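Local structure of F420-dependent methylenetetrahydromethanopterin dehydrogenase (Methanopyrus kandleri, 1QV9) at residues 41-45 and 46-50; 80-83 and 84-88; 103-106 and 107-111. The protein catalyses the reversible, coenzyme F420-dependent reduction of methenyl-tetrahydromethanopterin to methylene-tetrahydromethanopterin, a step of methanogenesis from carbon dioxide. All blocks are in the same frame, centred on the assembly; numbering follows the deposited sequence. Where two conformers were deposited one is given.

All three contacts are local and lie at or on helices of the alpha/beta domain. Interaction 1 caps the start of helix 46-63, interaction 2 is the body of helix 78-88, and interaction 3 starts helix 106-111. Interaction 1 is the most superficial and reaches the second subunit; the other two are partly buried and touch no other chain. Interaction 2 sits between its neighbours: Ala83 packs on Val49 of interaction 1, while Arg84 makes a salt bridge with Glu108 of interaction 3. The chemistry follows the place: a carboxylate cap in 41-50, a buried guanidinium in 80-88, and first-turn amides bonded to water with a surface salt bridge in 103-111.

Interaction 1: 41-45 and 46-50; sequences SVKMD and PECVE
Asp45 meets Cys48 in a classic helix N-cap, where the loop that leaves strand 33-39 turns into helix 46-63 of the alpha/beta domain. Two hydrogen bonds carry it. The side chain accepts from the backbone of Cys48, Asp45 OD2 to Cys48 N 3.0 Å, with the amide reaching it from above the carboxylate plane rather than within it. The Asp45 carbonyl takes the next amide, Val49 N to Asp45 O at 2.9 Å, in an almost straight bond of 170°. The acid can turn back over the first turn because its CG stands between the backbone N and the carbonyl carbon (chi1 52°).

Two like charges come close here, which probably costs the cap something: Glu47 bends at chi2 and brings OE1 to 3.1 Å from Asp45 OD2, the two carboxylate planes standing steeply to each other. The partly positive start of the helix, with its N-H groups turned toward the cap, probably offsets some of this repulsion.

Looser packing completes the turn. Lys43 lays CB against the sulfur of Cys48, 3.7 Å from SG, while its amine runs on to a salt bridge with Asp25 of the second subunit. Met44, a selenomethionine, turns away from the helix and packs on Pro80; only its root stays near, Met44 CB lying 4.3 Å from Val49 CG2, and the same methyl comes within 3.6 Å of Met44 O. The other carboxylate oxygen of the cap, Asp45 OD1, sits 3.2 Å from Cys48 SG.

Interaction 2: 80-83 and 84-88; sequences PSKA and REMLA
Arg84 runs back along helix 78-88 over Ser81, its chain bending at chi3 (-69°) so that the guanidinium lies oblique to the serine oxygen. Arg84 NH1 reaches Ser81 OG at 2.9 Å, a weak bond with an N-H...O angle of 129°. The stronger partners of both side chains are elsewhere: the serine oxygen bonds to Ala77 O, and Arg84 NE to Pro75 O, while NH2 makes a salt bridge with Glu108 and a hydrogen bond with Gln112. A leucine in its place would probably leave the Glu108 carboxylate without its positive mate and Pro75 O without the N-H that now meets it.

Lys82 and Met86, themselves one turn apart, cross at a slant. With Lys82 CG opposite the backbone N (chi1 -176°), the aliphatic chain passes the selenium of Met86, a selenomethionine, Lys82 CG to Met86 SE 3.9 Å; this holds in one of its two conformers, so the contact is less certain. The lysine amine and Glu85 do not meet directly; a water joins them, accepting from Lys82 NZ at 2.8 Å and donating to Glu85 OE1 at 2.7 Å.

The backbone carries four successive i to i+4 bonds, from Arg84 N to Pro80 O through Leu87 N to Ala83 O. Ala83 packs on Val53 of helix 46-63, and Leu87 on strand 67-71, so this helix of the beta-alpha-beta crossover is packed between the two through these residues. The buried guanidinium thus has its N-H groups shared among several oxygens, which probably holds it fixed, whereas the Lys82 and Glu85 charges are linked through solvent.

Interaction 3: 103-106 and 107-111; sequences LKVK and DEMEE
Val105 overlaps the side chain of Glu108 at a slant, its CG1 lying 3.9 Å from Glu108 OE2, as the chain passes from a short 3-10 turn into helix 106-111. Val105 holds the N-cap position, and its carbonyl receives the backbone amide, Met109 N to Val105 O 2.9 Å, the first i to i+4 bond of the helix. Glu108 reaches past the valine with its chain extended beyond CG, and OE1 goes on to Arg84. Met109, a selenomethionine, bends at chi3 (-73°) and brings CE to 4.3 Å from Val105 CG2, a loose apolar contact that belongs to one of two conformers and is tentative; the residue also packs against Arg84 and Tyr116.

Lys106 and Glu110, one turn apart, lie side by side and point the same way. The lysine chain folds at its last two torsions, chi3 81° and chi4 55°, which carries Lys106 NZ to 3.2 Å from Glu110 OE2. It comes in from above the carboxylate plane, in a salt bridge; the same oxygen also bonds to Tyr116 OH on strand 115-119.

The valine cap has no polar side chain to give to the first turn, and two waters serve instead. Both donate to Lys104 O, one weakly; the other accepts from Glu108 N at 2.9 Å, and the weakly donating one from Asp107 N at 3.1 Å. The amides of Asp107 and Glu108 are thus met by water, while Glu110 and Glu108 find their cations in Lys106 one turn earlier and in Arg84 of the preceding helix 78-88.

Interaction 1: 41-45 and 46-50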
loop_
_atom_site.group_PDB
_atom_site.type_symbol
_atom_site.label_atom_id
_atom_site.label_comp_id
_atom_site.label_asym_id
_atom_site.label_seq_id
_atom_site.Cartn_x
_atom_site.Cartn_y
_atom_site.Cartn_z
ATOM N N SER A 41 0.702 -7.338 -36.849
ATOM C CA SER A 41 0.933 -7.665 -35.462
ATOM C C SER A 41 2.294 -7.121 -35.002
ATOM O O SER A 41 2.668 -5.996 -35.394
ATOM C CB SER A 41 0.801 -9.205 -35.265
ATOM O OG SER A 41 0.792 -9.514 -33.881
ATOM N N VAL A 42 3.065 -7.883 -34.236
ATOM C CA VAL A 42 4.339 -7.398 -33.702
ATOM C C VAL A 42 5.486 -7.306 -34.708
ATOM O O VAL A 42 6.521 -6.677 -34.427
ATOM C CB VAL A 42 4.823 -8.323 -32.574
ATOM C CG1 VAL A 42 3.758 -8.467 -31.462
ATOM C CG2 VAL A 42 5.090 -9.669 -33.170
ATOM N N LYS A 43 5.327 -7.909 -35.878
ATOM C CA LYS A 43 6.420 -7.873 -36.845
ATOM C C LYS A 43 6.502 -6.518 -37.509
ATOM O O LYS A 43 5.496 -5.953 -37.950
ATOM C CB LYS A 43 6.279 -9.005 -37.858
ATOM C CG LYS A 43 6.513 -10.389 -37.206
ATOM C CD LYS A 43 6.702 -11.491 -38.250
ATOM C CE LYS A 43 6.852 -12.883 -37.603
ATOM N NZ LYS A 43 7.868 -12.916 -36.510
HETATM N N MSE A 44 7.721 -6.003 -37.553
HETATM C CA MSE A 44 7.972 -4.672 -38.093
HETATM C C MSE A 44 9.234 -4.596 -38.949
HETATM O O MSE A 44 9.874 -3.545 -39.043
HETATM C CB MSE A 44 8.026 -3.655 -36.939
HETATM C CG MSE A 44 9.078 -3.973 -35.845
HETATM SE SE MSE A 44 9.235 -2.561 -34.536
HETATM C CE MSE A 44 10.339 -1.302 -35.585
ATOM N N ASP A 45 9.576 -5.717 -39.578
ATOM C CA ASP A 45 10.715 -5.729 -40.495
ATOM C C ASP A 45 10.226 -5.111 -41.815
ATOM O O ASP A 45 9.032 -5.017 -42.074
ATOM C CB ASP A 45 11.162 -7.158 -40.746
ATOM C CG ASP A 45 10.014 -8.023 -41.174
ATOM O OD1 ASP A 45 9.289 -8.520 -40.287
ATOM O OD2 ASP A 45 9.800 -8.164 -42.391
ATOM N N PRO A 46 11.154 -4.732 -42.711
ATOM C CA PRO A 46 10.716 -4.129 -43.971
ATOM C C PRO A 46 9.691 -4.911 -44.797
ATOM O O PRO A 46 8.777 -4.329 -45.373
ATOM C CB PRO A 46 12.029 -3.912 -44.724
ATOM C CG PRO A 46 13.029 -3.730 -43.616
ATOM C CD PRO A 46 12.619 -4.809 -42.639
ATOM N N GLU A 47 9.845 -6.231 -44.877
ATOM C CA GLU A 47 8.919 -7.024 -45.674
ATOM C C GLU A 47 7.503 -6.944 -45.118
ATOM O O GLU A 47 6.545 -6.726 -45.867
ATOM C CB GLU A 47 9.378 -8.490 -45.727
ATOM C CG GLU A 47 10.820 -8.685 -46.213
ATOM C CD GLU A 47 11.835 -8.871 -45.070
ATOM O OE1 GLU A 47 12.179 -7.881 -44.365
ATOM O OE2 GLU A 47 12.290 -10.030 -44.879
ATOM N N CYS A 48 7.385 -7.117 -43.804
ATOM C CA CYS A 48 6.084 -7.075 -43.153
ATOM C C CYS A 48 5.488 -5.678 -43.223
ATOM O O CYS A 48 4.293 -5.530 -43.508
ATOM C CB CYS A 48 6.206 -7.533 -41.694
ATOM S SG CYS A 48 6.455 -9.358 -41.586
ATOM N N VAL A 49 6.302 -4.649 -42.982
ATOM C CA VAL A 49 5.746 -3.285 -43.023
ATOM C C VAL A 49 5.259 -2.938 -44.419
ATOM O O VAL A 49 4.191 -2.320 -44.583
ATOM C CB VAL A 49 6.755 -2.244 -42.492
ATOM C CG1 VAL A 49 6.164 -0.805 -42.669
ATOM C CG2 VAL A 49 7.001 -2.493 -40.981
ATOM N N GLU A 50 6.015 -3.332 -45.441
ATOM C CA GLU A 50 5.582 -3.053 -46.812
ATOM C C GLU A 50 4.229 -3.725 -47.055
ATOM O O GLU A 50 3.334 -3.152 -47.653
ATOM C CB GLU A 50 6.638 -3.527 -47.830
ATOM C CG GLU A 50 6.199 -3.326 -49.270
ATOM C CD GLU A 50 7.308 -3.531 -50.291
ATOM O OE1 GLU A 50 7.060 -3.262 -51.481
ATOM O OE2 GLU A 50 8.423 -3.948 -49.912
#

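Interaction 2: 80-83 and 84-88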
loop_
_atom_site.group_PDB
_atom_site.type_symbol
_atom_site.label_atom_id
_atom_site.label_comp_id
_atom_site.label_asym_id
_atom_site.label_seq_id
_atom_site.Cartn_x
_atom_site.Cartn_y
_atom_site.Cartn_z
ATOM N N PRO A 80 9.866 0.683 -40.345
ATOM C CA PRO A 80 9.142 1.958 -40.275
ATOM C C PRO A 80 9.610 2.951 -41.338
ATOM O O PRO A 80 8.820 3.710 -41.864
ATOM C CB PRO A 80 9.436 2.456 -38.863
ATOM C CG PRO A 80 9.625 1.181 -38.076
ATOM C CD PRO A 80 10.390 0.278 -39.029
ATOM N N SER A 81 10.902 2.929 -41.669
ATOM C CA SER A 81 11.410 3.862 -42.685
ATOM C C SER A 81 10.774 3.579 -44.038
ATOM O O SER A 81 10.502 4.502 -44.820
ATOM C CB SER A 81 12.937 3.786 -42.781
ATOM O OG SER A 81 13.508 4.260 -41.580
ATOM N N LYS A 82 10.521 2.297 -44.312
ATOM C CA LYS A 82 9.850 1.897 -45.530
ATOM C C LYS A 82 8.402 2.428 -45.525
ATOM O O LYS A 82 7.914 2.920 -46.536
ATOM C CB LYS A 82 9.886 0.370 -45.643
ATOM C CG LYS A 82 9.300 -0.191 -46.926
ATOM C CD LYS A 82 9.965 0.376 -48.194
ATOM C CE LYS A 82 9.463 -0.352 -49.444
ATOM N NZ LYS A 82 10.031 0.224 -50.698
ATOM N N ALA A 83 7.716 2.329 -44.386
ATOM C CA ALA A 83 6.365 2.856 -44.317
ATOM C C ALA A 83 6.396 4.370 -44.574
ATOM O O ALA A 83 5.484 4.899 -45.231
ATOM C CB ALA A 83 5.757 2.616 -42.942
ATOM N N ARG A 84 7.384 5.058 -44.001
ATOM C CA ARG A 84 7.484 6.502 -44.200
ATOM C C ARG A 84 7.656 6.826 -45.666
ATOM O O ARG A 84 6.966 7.680 -46.181
ATOM C CB ARG A 84 8.613 7.093 -43.358
ATOM C CG ARG A 84 8.270 7.140 -41.874
ATOM C CD ARG A 84 9.282 7.933 -41.078
ATOM N NE ARG A 84 10.589 7.283 -40.999
ATOM C CZ ARG A 84 11.691 7.767 -41.561
ATOM N NH1 ARG A 84 12.833 7.102 -41.435
ATOM N NH2 ARG A 84 11.648 8.914 -42.245
ATOM N N GLU A 85 8.533 6.104 -46.359
ATOM C CA GLU A 85 8.722 6.346 -47.788
ATOM C C GLU A 85 7.426 6.151 -48.577
ATOM O O GLU A 85 7.037 6.990 -49.401
ATOM C CB GLU A 85 9.739 5.385 -48.357
ATOM C CG GLU A 85 11.139 5.551 -47.889
ATOM C CD GLU A 85 12.071 4.602 -48.642
ATOM O OE1 GLU A 85 12.012 4.585 -49.900
ATOM O OE2 GLU A 85 12.851 3.878 -47.981
HETATM N N MSE A 86 6.759 5.029 -48.324
HETATM C CA MSE A 86 5.521 4.724 -49.020
HETATM C C MSE A 86 4.412 5.728 -48.752
HETATM O O MSE A 86 3.716 6.132 -49.674
HETATM C CB MSE A 86 5.075 3.302 -48.659
HETATM C CG MSE A 86 6.170 2.261 -48.924
HETATM SE SE MSE A 86 5.719 0.486 -48.282
HETATM C CE MSE A 86 4.183 0.100 -49.456
ATOM N N LEU A 87 4.232 6.125 -47.494
ATOM C CA LEU A 87 3.195 7.083 -47.161
ATOM C C LEU A 87 3.524 8.467 -47.692
ATOM O O LEU A 87 2.625 9.197 -48.126
ATOM C CB LEU A 87 2.973 7.122 -45.639
ATOM C CG LEU A 87 2.359 5.802 -45.142
ATOM C CD1 LEU A 87 2.338 5.794 -43.615
ATOM C CD2 LEU A 87 0.946 5.610 -45.714
ATOM N N ALA A 88 4.804 8.807 -47.671
ATOM C CA ALA A 88 5.248 10.112 -48.164
ATOM C C ALA A 88 4.993 10.195 -49.670
ATOM O O ALA A 88 4.709 11.281 -50.195
ATOM C CB ALA A 88 6.723 10.301 -47.880
HETATM O O HOH W 1 9.999 2.989 -50.683
#

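Interaction 3: 103-106 and 107-111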
loop_
_atom_site.group_PDB
_atom_site.type_symbol
_atom_site.label_atom_id
_atom_site.label_comp_id
_atom_site.label_asym_id
_atom_site.label_seq_id
_atom_site.Cartn_x
_atom_site.Cartn_y
_atom_site.Cartn_z
ATOM N N LEU A 103 13.105 10.654 -32.910
ATOM C CA LEU A 103 13.669 12.015 -32.957
ATOM C C LEU A 103 14.767 12.119 -33.994
ATOM O O LEU A 103 14.979 13.183 -34.581
ATOM C CB LEU A 103 14.223 12.425 -31.594
ATOM C CG LEU A 103 13.113 12.757 -30.601
ATOM C CD1 LEU A 103 13.703 12.827 -29.187
ATOM C CD2 LEU A 103 12.439 14.063 -30.994
ATOM N N LYS A 104 15.473 11.016 -34.193
ATOM C CA LYS A 104 16.555 10.953 -35.182
ATOM C C LYS A 104 16.098 11.273 -36.611
ATOM O O LYS A 104 16.897 11.741 -37.431
ATOM C CB LYS A 104 17.178 9.557 -35.176
ATOM C CG LYS A 104 17.978 9.235 -33.919
ATOM C CD LYS A 104 18.385 7.772 -33.865
ATOM C CE LYS A 104 17.189 6.890 -33.491
ATOM N NZ LYS A 104 17.453 5.461 -33.705
ATOM N N VAL A 105 14.832 11.020 -36.934
ATOM C CA VAL A 105 14.349 11.278 -38.288
ATOM C C VAL A 105 13.266 12.348 -38.381
ATOM O O VAL A 105 12.476 12.396 -39.317
ATOM C CB VAL A 105 13.888 9.956 -38.979
ATOM C CG1 VAL A 105 15.083 9.057 -39.193
ATOM C CG2 VAL A 105 12.854 9.209 -38.104
ATOM N N LYS A 106 13.254 13.234 -37.399
ATOM C CA LYS A 106 12.299 14.310 -37.376
ATOM C C LYS A 106 12.459 15.158 -38.649
ATOM O O LYS A 106 11.475 15.510 -39.304
ATOM C CB LYS A 106 12.553 15.167 -36.124
ATOM C CG LYS A 106 11.422 16.084 -35.747
ATOM C CD LYS A 106 11.686 16.788 -34.394
ATOM C CE LYS A 106 12.611 17.994 -34.550
ATOM N NZ LYS A 106 12.135 19.001 -35.549
ATOM N N ASP A 107 13.702 15.501 -38.984
ATOM C CA ASP A 107 13.901 16.332 -40.169
ATOM C C ASP A 107 13.456 15.593 -41.432
ATOM O O ASP A 107 12.830 16.188 -42.304
ATOM C CB ASP A 107 15.374 16.771 -40.289
ATOM C CG ASP A 107 15.759 17.810 -39.246
ATOM O OD1 ASP A 107 14.878 18.567 -38.785
ATOM O OD2 ASP A 107 16.952 17.873 -38.901
ATOM N N GLU A 108 13.773 14.298 -41.521
ATOM C CA GLU A 108 13.353 13.495 -42.666
ATOM C C GLU A 108 11.844 13.511 -42.789
ATOM O O GLU A 108 11.309 13.669 -43.875
ATOM C CB GLU A 108 13.784 12.027 -42.527
ATOM C CG GLU A 108 15.204 11.716 -42.907
ATOM C CD GLU A 108 15.487 10.206 -42.948
ATOM O OE1 GLU A 108 14.568 9.404 -43.279
ATOM O OE2 GLU A 108 16.646 9.827 -42.661
HETATM N N MSE A 109 11.138 13.331 -41.675
HETATM C CA MSE A 109 9.687 13.320 -41.773
HETATM C C MSE A 109 9.115 14.635 -42.227
HETATM O O MSE A 109 8.171 14.660 -43.009
HETATM C CB MSE A 109 9.038 12.912 -40.439
HETATM C CG MSE A 109 9.250 11.446 -40.119
HETATM SE SE MSE A 109 8.322 10.813 -38.523
HETATM C CE MSE A 109 9.450 11.692 -37.163
ATOM N N GLU A 110 9.680 15.740 -41.742
ATOM C CA GLU A 110 9.149 17.041 -42.151
ATOM C C GLU A 110 9.369 17.218 -43.654
ATOM O O GLU A 110 8.500 17.704 -44.353
ATOM C CB GLU A 110 9.799 18.167 -41.339
ATOM C CG GLU A 110 9.494 18.011 -39.842
ATOM C CD GLU A 110 10.078 19.098 -38.963
ATOM O OE1 GLU A 110 10.779 19.987 -39.490
ATOM O OE2 GLU A 110 9.846 19.056 -37.734
ATOM N N GLU A 111 10.512 16.769 -44.145
ATOM C CA GLU A 111 10.798 16.854 -45.580
ATOM C C GLU A 111 9.841 15.939 -46.365
ATOM O O GLU A 111 9.477 16.242 -47.494
ATOM C CB GLU A 111 12.242 16.433 -45.858
ATOM C CG GLU A 111 12.644 16.601 -47.326
ATOM C CD GLU A 111 14.050 16.099 -47.616
ATOM O OE1 GLU A 111 14.989 16.487 -46.880
ATOM O OE2 GLU A 111 14.220 15.324 -48.588
HETATM O O HOH W 2 16.072 13.133 -40.230
HETATM O O HOH W 3 16.204 14.780 -37.235
#